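Local structure of cysteine synthase (Helicobacter pylori, 6AHI) at residues A[182-185]-A[186-190]; A[281-284]-A[285-288]; A[292-296]-A[297-301]. The protein catalyses the pyridoxal-phosphate-dependent formation of L-cysteine from O-acetyl-L-serine and hydrogen sulfide, and also has O-acetylserine-dependent cystathionine beta-synthase activity. All coordinates share one frame; numbering follows the deposited sequence.

Contact 1 (A[182-185]-A[186-190]); sequences GGTF and AGTAR
Thr184 and Thr188 meet one turn apart at the beginning of helix 183-195, the helix of a beta-alpha-beta unit whose strands are 174-178 and 200-206. Thr188 grips the carbonyl oxygen of Thr184 twice. Its hydroxyl OG1 donates to Thr184 O at 2.7 Å, while its backbone N reaches Thr184 O at 3.1 Å, and the two donors arrive from opposite faces of the carbonyl plane. The hydroxyl can fold back because OG1 lies beside the backbone N of Thr188 (chi1 -53°), so a buried polar group is satisfied within the helix. The rest of the Thr188 side chain packs on Phe175 and Tyr156.

The next carbonyl, Phe185 O, receives Ala189 N at 2.8 Å. Ala189 CB packs on Phe175 and Leu201 of the flanking strands, where a small side chain fits between helix and sheet. With CG anti to the backbone N (chi1 176°), the Phe185 ring reaches Ala177 and Leu201 on the same strands, an apolar setting that fits a large aromatic group.

Farther out is the phosphate of the cofactor, carried by the modified lysine at position 46. Gly182 N and Thr184 OG1 both bond to its oxygens, in keeping with the cofactor-binding role assigned to these residues by similarity, and the helix start would probably add a favourable dipole. Gly182 is the N-cap, and its positive phi (98°) would press a CB against the preceding carbonyl oxygen, which explains the glycine. Gly183 N is held by Ser181 OG, while Gly183 O takes Gly187 N at 2.9 Å. Gly182 O accepts Ala186 N at 3.0 Å, and Ala186 CB packs 3.2 Å from that same Gly182 O.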
ATOM      1  N   GLY A 182      14.651 -10.874 -14.747  1.00 36.80           N
ATOM      2  CA  GLY A 182      14.018 -11.872 -15.595  1.00 35.56           C
ATOM      3  C   GLY A 182      13.332 -12.988 -14.818  1.00 32.74           C
ATOM      4  O   GLY A 182      12.733 -13.852 -15.428  1.00 32.71           O
ATOM      5  N   GLY A 183      13.448 -13.010 -13.490  1.00 31.77           N
ATOM      6  CA  GLY A 183      12.885 -14.096 -12.672  1.00 31.73           C
ATOM      7  C   GLY A 183      11.362 -14.181 -12.745  1.00 31.58           C
ATOM      8  O   GLY A 183      10.802 -15.256 -12.942  1.00 32.34           O
ATOM      9  N   THR A 184      10.677 -13.053 -12.545  1.00 29.82           N
ATOM     10  CA  THR A 184       9.191 -13.042 -12.563  1.00 29.62           C
ATOM     11  C   THR A 184       8.681 -13.628 -13.879  1.00 29.30           C
ATOM     12  O   THR A 184       7.834 -14.549 -13.885  1.00 29.57           O
ATOM     13  CB  THR A 184       8.610 -11.638 -12.388  1.00 28.08           C
ATOM     14  OG1 THR A 184       9.029 -11.095 -11.140  1.00 28.85           O
ATOM     15  CG2 THR A 184       7.094 -11.620 -12.385  1.00 28.37           C
ATOM     16  N   PHE A 185       9.218 -13.090 -14.986  1.00 29.37           N
ATOM     17  CA  PHE A 185       8.810 -13.476 -16.322  1.00 27.57           C
ATOM     18  C   PHE A 185       9.104 -14.959 -16.559  1.00 28.41           C
ATOM     19  O   PHE A 185       8.214 -15.715 -16.948  1.00 27.64           O
ATOM     20  CB  PHE A 185       9.511 -12.605 -17.365  1.00 29.13           C
ATOM     21  CG  PHE A 185       9.222 -12.981 -18.790  1.00 30.54           C
ATOM     22  CD1 PHE A 185       7.945 -12.878 -19.289  1.00 30.19           C
ATOM     23  CD2 PHE A 185      10.229 -13.447 -19.628  1.00 32.12           C
ATOM     24  CE1 PHE A 185       7.667 -13.236 -20.598  1.00 32.48           C
ATOM     25  CE2 PHE A 185       9.952 -13.793 -20.939  1.00 32.16           C
ATOM     26  CZ  PHE A 185       8.673 -13.657 -21.429  1.00 31.31           C
ATOM     27  N   ALA A 186      10.335 -15.385 -16.285  1.00 28.70           N
ATOM     28  CA  ALA A 186      10.767 -16.732 -16.605  1.00 29.56           C
ATOM     29  C   ALA A 186      10.040 -17.785 -15.762  1.00 28.81           C
ATOM     30  O   ALA A 186       9.703 -18.857 -16.268  1.00 28.81           O
ATOM     31  CB  ALA A 186      12.268 -16.870 -16.424  1.00 31.83           C
ATOM     32  N   GLY A 187       9.887 -17.523 -14.465  1.00 28.71           N
ATOM     33  CA  GLY A 187       9.256 -18.464 -13.544  1.00 29.09           C
ATOM     34  C   GLY A 187       7.777 -18.686 -13.865  1.00 27.73           C
ATOM     35  O   GLY A 187       7.276 -19.833 -13.926  1.00 28.06           O
ATOM     36  N   THR A 188       7.090 -17.576 -14.076  1.00 26.51           N
ATOM     37  CA  THR A 188       5.684 -17.551 -14.364  1.00 25.59           C
ATOM     38  C   THR A 188       5.456 -18.167 -15.747  1.00 25.16           C
ATOM     39  O   THR A 188       4.555 -18.989 -15.900  1.00 23.90           O
ATOM     40  CB  THR A 188       5.104 -16.140 -14.270  1.00 24.26           C
ATOM     41  OG1 THR A 188       5.445 -15.585 -13.009  1.00 25.51           O
ATOM     42  CG2 THR A 188       3.593 -16.111 -14.403  1.00 24.03           C
ATOM     43  N   ALA A 189       6.289 -17.793 -16.730  1.00 25.22           N
ATOM     44  CA  ALA A 189       6.141 -18.274 -18.083  1.00 26.26           C
ATOM     45  C   ALA A 189       6.291 -19.794 -18.144  1.00 28.67           C
ATOM     46  O   ALA A 189       5.551 -20.478 -18.878  1.00 30.94           O
ATOM     47  CB  ALA A 189       7.119 -17.596 -19.000  1.00 27.78           C
ATOM     48  N   ARG A 190       7.266 -20.318 -17.405  1.00 31.34           N
ATOM     49  CA  ARG A 190       7.523 -21.778 -17.397  1.00 32.64           C
ATOM     50  C   ARG A 190       6.269 -22.505 -16.932  1.00 31.04           C
ATOM     51  O   ARG A 190       5.871 -23.453 -17.556  1.00 31.21           O
ATOM     52  CB  ARG A 190       8.662 -22.116 -16.437  1.00 35.74           C
ATOM     53  CG  ARG A 190       8.971 -23.602 -16.348  1.00 40.41           C
ATOM     54  CD  ARG A 190      10.128 -23.972 -15.443  1.00 44.35           C
ATOM     55  NE  ARG A 190      10.952 -22.835 -15.067  1.00 49.14           N
ATOM     56  CZ  ARG A 190      11.454 -21.932 -15.907  1.00 51.80           C
ATOM     57  NH2 ARG A 190      11.769 -20.723 -15.502  1.00 55.52           N
TER

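Contact 2 (A[281-284]-A[285-288]); sequences RLPE and GSQV
Pro283 O is held by two groups of Ser286. The hydroxyl OG of Ser286 donates to Pro283 O at 2.7 Å, the donor only slightly tilted from the carbonyl plane. The backbone N of Ser286 adds a weak bond to Pro283 O at 3.2 Å, bent to 133° at the hydrogen. Both donors can face the same oxygen because OG is turned to the N side of its residue, anti to the carbonyl carbon (chi1 -66°). The hydroxyl thus reinforces a backbone link that is poor by itself, and serine, short and able to donate, suits the place. Apolar carbon lies around that hydroxyl: Leu282 CB is 3.5 Å from Ser286 OG, and Pro283 CD is close to it as well.

The backbone here makes a type II beta turn from Pro283 to Ser286, which carries the chain from helix 266-281 into strand 287-292 of the mixed sheet. Glu284 and Gly285 are its two central residues. Gly285 takes a positive phi (88°), where a CB would collide with Glu284 O, and the charged end of Glu284 is easily accommodated because the residue is exposed.

Past the turn, Gln287 bends back so that its NE2 donates to Gly285 O at 3.1 Å. The N-H points almost straight at the oxygen, and the oxygen lies in the amide plane of Gln287, yet the donor stands above the carbonyl plane of Gly285. Tyr33 OH holds OE1 at the other side of the amide. Val288 instead faces inward, where its CG2 meets Leu282 CD1 at 4.0 Å, the two side chains crossing at a slant. Val288 also packs on Val176 of strand 174-178 and on Ala275 and Ala279 of helix 266-281.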
ATOM      1  N   ARG A 281      -3.021  -6.694 -31.263  1.00 28.78           N
ATOM      2  CA  ARG A 281      -2.543  -7.468 -32.396  1.00 31.83           C
ATOM      3  C   ARG A 281      -3.170  -8.870 -32.398  1.00 32.18           C
ATOM      4  O   ARG A 281      -2.942  -9.608 -33.318  1.00 32.65           O
ATOM      5  CB  ARG A 281      -1.009  -7.542 -32.435  1.00 32.87           C
ATOM      6  CG  ARG A 281      -0.358  -8.460 -31.401  1.00 35.22           C
ATOM      7  CD  ARG A 281       1.139  -8.685 -31.569  1.00 40.15           C
ATOM      8  NE  ARG A 281       1.921  -7.455 -31.509  1.00 40.45           N
ATOM      9  CZ  ARG A 281       2.556  -6.972 -30.435  1.00 44.08           C
ATOM     10  NH1 ARG A 281       2.711  -7.699 -29.336  1.00 40.54           N
ATOM     11  NH2 ARG A 281       3.043  -5.747 -30.472  1.00 40.50           N
ATOM     12  N   LEU A 282      -3.971  -9.230 -31.393  1.00 30.30           N
ATOM     13  CA  LEU A 282      -4.538 -10.593 -31.301  1.00 29.21           C
ATOM     14  C   LEU A 282      -6.009 -10.593 -31.707  1.00 28.31           C
ATOM     15  O   LEU A 282      -6.668  -9.553 -31.634  1.00 27.64           O
ATOM     16  CB  LEU A 282      -4.370 -11.089 -29.866  1.00 28.36           C
ATOM     17  CG  LEU A 282      -2.945 -11.378 -29.407  1.00 29.47           C
ATOM     18  CD1 LEU A 282      -2.945 -11.701 -27.922  1.00 30.18           C
ATOM     19  CD2 LEU A 282      -2.320 -12.521 -30.194  1.00 30.95           C
ATOM     20  N   PRO A 283      -6.579 -11.760 -32.109  1.00 28.30           N
ATOM     21  CA  PRO A 283      -7.991 -11.845 -32.508  1.00 29.14           C
ATOM     22  C   PRO A 283      -8.946 -11.393 -31.394  1.00 27.18           C
ATOM     23  O   PRO A 283      -8.611 -11.514 -30.219  1.00 26.43           O
ATOM     24  CB  PRO A 283      -8.234 -13.351 -32.736  1.00 29.47           C
ATOM     25  CG  PRO A 283      -6.847 -13.920 -33.014  1.00 32.03           C
ATOM     26  CD  PRO A 283      -5.890 -13.059 -32.223  1.00 29.50           C
ATOM     27  N   GLU A 284     -10.148 -10.944 -31.753  1.00 26.22           N
ATOM     28  CA  GLU A 284     -11.177 -10.682 -30.782  1.00 26.26           C
ATOM     29  C   GLU A 284     -11.329 -11.923 -29.899  1.00 25.12           C
ATOM     30  O   GLU A 284     -11.222 -13.032 -30.393  1.00 24.05           O
ATOM     31  CB  GLU A 284     -12.513 -10.380 -31.483  1.00 30.32           C
ATOM     32  CG  GLU A 284     -12.470  -9.034 -32.185  1.00 34.24           C
ATOM     33  CD  GLU A 284     -13.721  -8.628 -32.940  1.00 38.78           C
ATOM     34  OE1 GLU A 284     -14.617  -9.481 -33.126  1.00 43.37           O
ATOM     35  OE2 GLU A 284     -13.778  -7.461 -33.348  1.00 42.58           O
ATOM     36  N   GLY A 285     -11.608 -11.708 -28.616  1.00 22.76           N
ATOM     37  CA  GLY A 285     -11.770 -12.775 -27.662  1.00 23.69           C
ATOM     38  C   GLY A 285     -10.458 -13.195 -27.000  1.00 22.74           C
ATOM     39  O   GLY A 285     -10.457 -14.085 -26.202  1.00 22.46           O
ATOM     40  N   SER A 286      -9.344 -12.540 -27.301  1.00 21.77           N
ATOM     41  CA  SER A 286      -8.072 -12.924 -26.699  1.00 21.49           C
ATOM     42  C   SER A 286      -7.953 -12.407 -25.250  1.00 22.41           C
ATOM     43  O   SER A 286      -8.483 -11.365 -24.913  1.00 23.08           O
ATOM     44  CB  SER A 286      -6.946 -12.453 -27.550  1.00 22.11           C
ATOM     45  OG  SER A 286      -6.946 -13.139 -28.798  1.00 23.49           O
ATOM     46  N   GLN A 287      -7.252 -13.164 -24.392  1.00 20.66           N
ATOM     47  CA  GLN A 287      -7.123 -12.847 -22.970  1.00 20.51           C
ATOM     48  C   GLN A 287      -5.629 -12.681 -22.659  1.00 18.45           C
ATOM     49  O   GLN A 287      -4.862 -13.596 -22.860  1.00 20.25           O
ATOM     50  CB  GLN A 287      -7.773 -13.918 -22.096  1.00 21.75           C
ATOM     51  CG  GLN A 287      -9.154 -14.373 -22.577  1.00 22.73           C
ATOM     52  CD  GLN A 287     -10.217 -13.346 -22.280  1.00 25.09           C
ATOM     53  OE1 GLN A 287     -10.368 -12.883 -21.158  1.00 31.00           O
ATOM     54  NE2 GLN A 287     -10.953 -12.963 -23.314  1.00 25.47           N
ATOM     55  N   VAL A 288      -5.233 -11.466 -22.253  1.00 17.05           N
ATOM     56  CA  VAL A 288      -3.810 -11.138 -22.055  1.00 17.84           C
ATOM     57  C   VAL A 288      -3.546 -10.943 -20.565  1.00 17.97           C
ATOM     58  O   VAL A 288      -4.227 -10.136 -19.928  1.00 17.52           O
ATOM     59  CB  VAL A 288      -3.410  -9.893 -22.865  1.00 18.48           C
ATOM     60  CG1 VAL A 288      -1.982  -9.461 -22.590  1.00 19.67           C
ATOM     61  CG2 VAL A 288      -3.619 -10.123 -24.351  1.00 19.52           C
TER

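Contact 3 (A[292-296]-A[297-301]); sequences FPDVA and DRYLS
Val295 lays its CG2 methyl over one face of the Arg298 guanidinium, with the tightest approach lower down the chain, 3.3 Å from Val295 CG2 to Arg298 CD. Arg298 is bent at its second torsion (chi2 79°), which folds the aliphatic part beside the valine and sends the charged end onward. There NE forms a salt bridge with Asp297 of the second subunit, and NH2 bonds to Gly42 O. Asp297 OD2 in turn pairs with Arg298 NE of the second subunit, so this link between chains is made twice across the homodimer interface.

The chain has here left strand 287-292, passes the cofactor pocket of this fold-type II enzyme, and tightens into a short 3-10 turn. Tyr299 N donates to Ala296 O at 2.9 Å, three residues back, from above the carbonyl plane.

This turn brings the Tyr299 ring alongside the incoming loop, and Ala296 O and Val295 O both lie at the ring's edge. Tyr299 OH donates to Asp294 OD2 at 2.4 Å, a very short separation to be read with caution. The carboxylate carbon lies in the ring plane, at its edge, although the carboxylate itself is turned 60° from the ring. Tyrosine suits the place because its long rigid ring carries a hydroxyl to the carboxylate five residues back. Lys104 NZ also bonds to Tyr299 OH, while Asn76 ND2 bonds to Asp294 OD2.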
ATOM      1  N   PHE A 292       1.491  -6.129 -12.509  1.00 17.83           N
ATOM      2  CA  PHE A 292       1.847  -4.811 -12.019  1.00 18.34           C
ATOM      3  C   PHE A 292       2.749  -4.970 -10.804  1.00 19.58           C
ATOM      4  O   PHE A 292       2.262  -5.282  -9.723  1.00 20.74           O
ATOM      5  CB  PHE A 292       0.595  -4.004 -11.659  1.00 17.92           C
ATOM      6  CG  PHE A 292      -0.252  -3.583 -12.828  1.00 17.90           C
ATOM      7  CD1 PHE A 292       0.146  -3.830 -14.126  1.00 17.73           C
ATOM      8  CD2 PHE A 292      -1.457  -2.927 -12.628  1.00 18.45           C
ATOM      9  CE1 PHE A 292      -0.621  -3.422 -15.199  1.00 17.85           C
ATOM     10  CE2 PHE A 292      -2.242  -2.536 -13.701  1.00 18.11           C
ATOM     11  CZ  PHE A 292      -1.819  -2.765 -14.989  1.00 18.20           C
ATOM     12  N   PRO A 293       4.077  -4.787 -10.938  1.00 21.33           N
ATOM     13  CA  PRO A 293       5.001  -5.173  -9.869  1.00 22.78           C
ATOM     14  C   PRO A 293       4.990  -4.392  -8.542  1.00 23.15           C
ATOM     15  O   PRO A 293       5.157  -5.015  -7.516  1.00 23.80           O
ATOM     16  CB  PRO A 293       6.384  -5.093 -10.541  1.00 23.52           C
ATOM     17  CG  PRO A 293       6.098  -5.228 -12.006  1.00 23.09           C
ATOM     18  CD  PRO A 293       4.792  -4.481 -12.181  1.00 22.01           C
ATOM     19  N   ASP A 294       4.799  -3.070  -8.543  1.00 23.52           N
ATOM     20  CA  ASP A 294       4.993  -2.315  -7.302  1.00 24.85           C
ATOM     21  C   ASP A 294       4.143  -1.042  -7.278  1.00 25.05           C
ATOM     22  O   ASP A 294       3.571  -0.652  -8.272  1.00 22.61           O
ATOM     23  CB  ASP A 294       6.487  -2.073  -7.060  1.00 26.78           C
ATOM     24  CG  ASP A 294       7.128  -0.860  -7.713  1.00 28.95           C
ATOM     25  OD1 ASP A 294       6.608  -0.386  -8.751  1.00 26.34           O
ATOM     26  OD2 ASP A 294       8.223  -0.442  -7.205  1.00 29.80           O
ATOM     27  N   VAL A 295       4.117  -0.417  -6.092  1.00 26.83           N
ATOM     28  CA  VAL A 295       3.324   0.747  -5.765  1.00 26.60           C
ATOM     29  C   VAL A 295       4.012   2.025  -6.235  1.00 26.49           C
ATOM     30  O   VAL A 295       5.244   2.135  -6.186  1.00 25.66           O
ATOM     31  CB  VAL A 295       3.046   0.849  -4.249  1.00 27.70           C
ATOM     32  CG1 VAL A 295       2.241  -0.309  -3.738  1.00 29.09           C
ATOM     33  CG2 VAL A 295       4.313   1.021  -3.422  1.00 29.91           C
ATOM     34  N   ALA A 296       3.190   3.011  -6.608  1.00 23.95           N
ATOM     35  CA  ALA A 296       3.667   4.309  -7.103  1.00 26.02           C
ATOM     36  C   ALA A 296       4.314   5.151  -5.983  1.00 27.06           C
ATOM     37  O   ALA A 296       5.151   5.989  -6.276  1.00 26.87           O
ATOM     38  CB  ALA A 296       2.540   5.085  -7.735  1.00 24.52           C
ATOM     39  N   ASP A 297       3.892   4.929  -4.729  1.00 27.48           N
ATOM     40  CA  ASP A 297       4.199   5.795  -3.587  1.00 32.03           C
ATOM     41  C   ASP A 297       5.697   6.001  -3.409  1.00 33.25           C
ATOM     42  O   ASP A 297       6.109   7.060  -2.965  1.00 32.15           O
ATOM     43  CB  ASP A 297       3.684   5.216  -2.270  1.00 35.72           C
ATOM     44  CG  ASP A 297       2.192   5.010  -2.257  1.00 38.70           C
ATOM     45  OD1 ASP A 297       1.661   4.326  -3.195  1.00 43.54           O
ATOM     46  OD2 ASP A 297       1.577   5.518  -1.327  1.00 45.49           O
ATOM     47  N   ARG A 298       6.502   4.993  -3.747  1.00 34.03           N
ATOM     48  CA  ARG A 298       7.945   5.096  -3.505  1.00 34.67           C
ATOM     49  C   ARG A 298       8.617   5.942  -4.602  1.00 34.48           C
ATOM     50  O   ARG A 298       9.812   6.129  -4.544  1.00 37.77           O
ATOM     51  CB  ARG A 298       8.589   3.702  -3.435  1.00 38.16           C
ATOM     52  CG  ARG A 298       8.388   2.930  -2.132  1.00 37.52           C
ATOM     53  CD  ARG A 298       7.056   2.272  -1.965  1.00 37.01           C
ATOM     54  NE  ARG A 298       6.939   1.461  -0.754  1.00 36.83           N
ATOM     55  CZ  ARG A 298       7.099   0.138  -0.694  1.00 37.67           C
ATOM     56  NH1 ARG A 298       7.639  -0.520  -1.709  1.00 39.17           N
ATOM     57  NH2 ARG A 298       6.723  -0.512   0.392  1.00 37.28           N
ATOM     58  N   TYR A 299       7.857   6.508  -5.546  1.00 31.51           N
ATOM     59  CA  TYR A 299       8.411   7.281  -6.614  1.00 32.71           C
ATOM     60  C   TYR A 299       7.830   8.697  -6.669  1.00 33.79           C
ATOM     61  O   TYR A 299       8.141   9.443  -7.592  1.00 34.84           O
ATOM     62  CB  TYR A 299       8.206   6.589  -7.961  1.00 31.67           C
ATOM     63  CG  TYR A 299       8.665   5.156  -8.002  1.00 30.74           C
ATOM     64  CD1 TYR A 299      10.000   4.816  -8.182  1.00 32.31           C
ATOM     65  CD2 TYR A 299       7.746   4.131  -7.845  1.00 28.93           C
ATOM     66  CE1 TYR A 299      10.400   3.486  -8.216  1.00 32.76           C
ATOM     67  CE2 TYR A 299       8.120   2.799  -7.902  1.00 28.31           C
ATOM     68  CZ  TYR A 299       9.454   2.475  -8.075  1.00 30.87           C
ATOM     69  OH  TYR A 299       9.796   1.151  -8.136  1.00 30.97           O
ATOM     70  N   LEU A 300       7.093   9.117  -5.641  1.00 32.92           N
ATOM     71  CA  LEU A 300       6.482  10.456  -5.673  1.00 35.33           C
ATOM     72  C   LEU A 300       7.565  11.546  -5.636  1.00 39.73           C
ATOM     73  O   LEU A 300       7.374  12.572  -6.253  1.00 42.38           O
ATOM     74  CB  LEU A 300       5.469  10.599  -4.531  1.00 35.33           C
ATOM     75  CG  LEU A 300       4.248   9.681  -4.656  1.00 33.27           C
ATOM     76  CD1 LEU A 300       3.392   9.673  -3.405  1.00 33.44           C
ATOM     77  CD2 LEU A 300       3.411  10.085  -5.859  1.00 33.12           C
ATOM     78  N   SER A 301       8.696  11.305  -4.959  1.00 41.23           N
ATOM     79  CA  SER A 301       9.814  12.292  -4.911  1.00 47.66           C
ATOM     80  C   SER A 301      10.473  12.451  -6.292  1.00 47.66           C
ATOM     81  O   SER A 301      11.198  13.403  -6.524  1.00 49.92           O
ATOM     82  CB  SER A 301      10.842  11.928  -3.864  1.00 49.43           C
ATOM     83  OG  SER A 301      11.425  10.666  -4.144  1.00 51.91           O
TER

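Contacts 1 and 3 both lie by the cofactor site, on opposite sides of the chain's centre; their centres are 22 Å apart and their nearest atoms about 6 Å. Contact 1 grips the phosphate. Contact 3 stands beside two other residues assigned to cofactor binding by similarity: the side chain of Asp294 is about 3 Å from that of Asn76 and about 4 Å from that of Ser267, whereas the side chain of Thr184 is about 9 Å from that of Ser267. Contact 2 lies away from these sites, its centre 22 Å from that of contact 1 and 29 Å from that of contact 3. Strand 287-292 nevertheless joins contacts 2 and 3, starting at the peripheral turn and ending by the pocket.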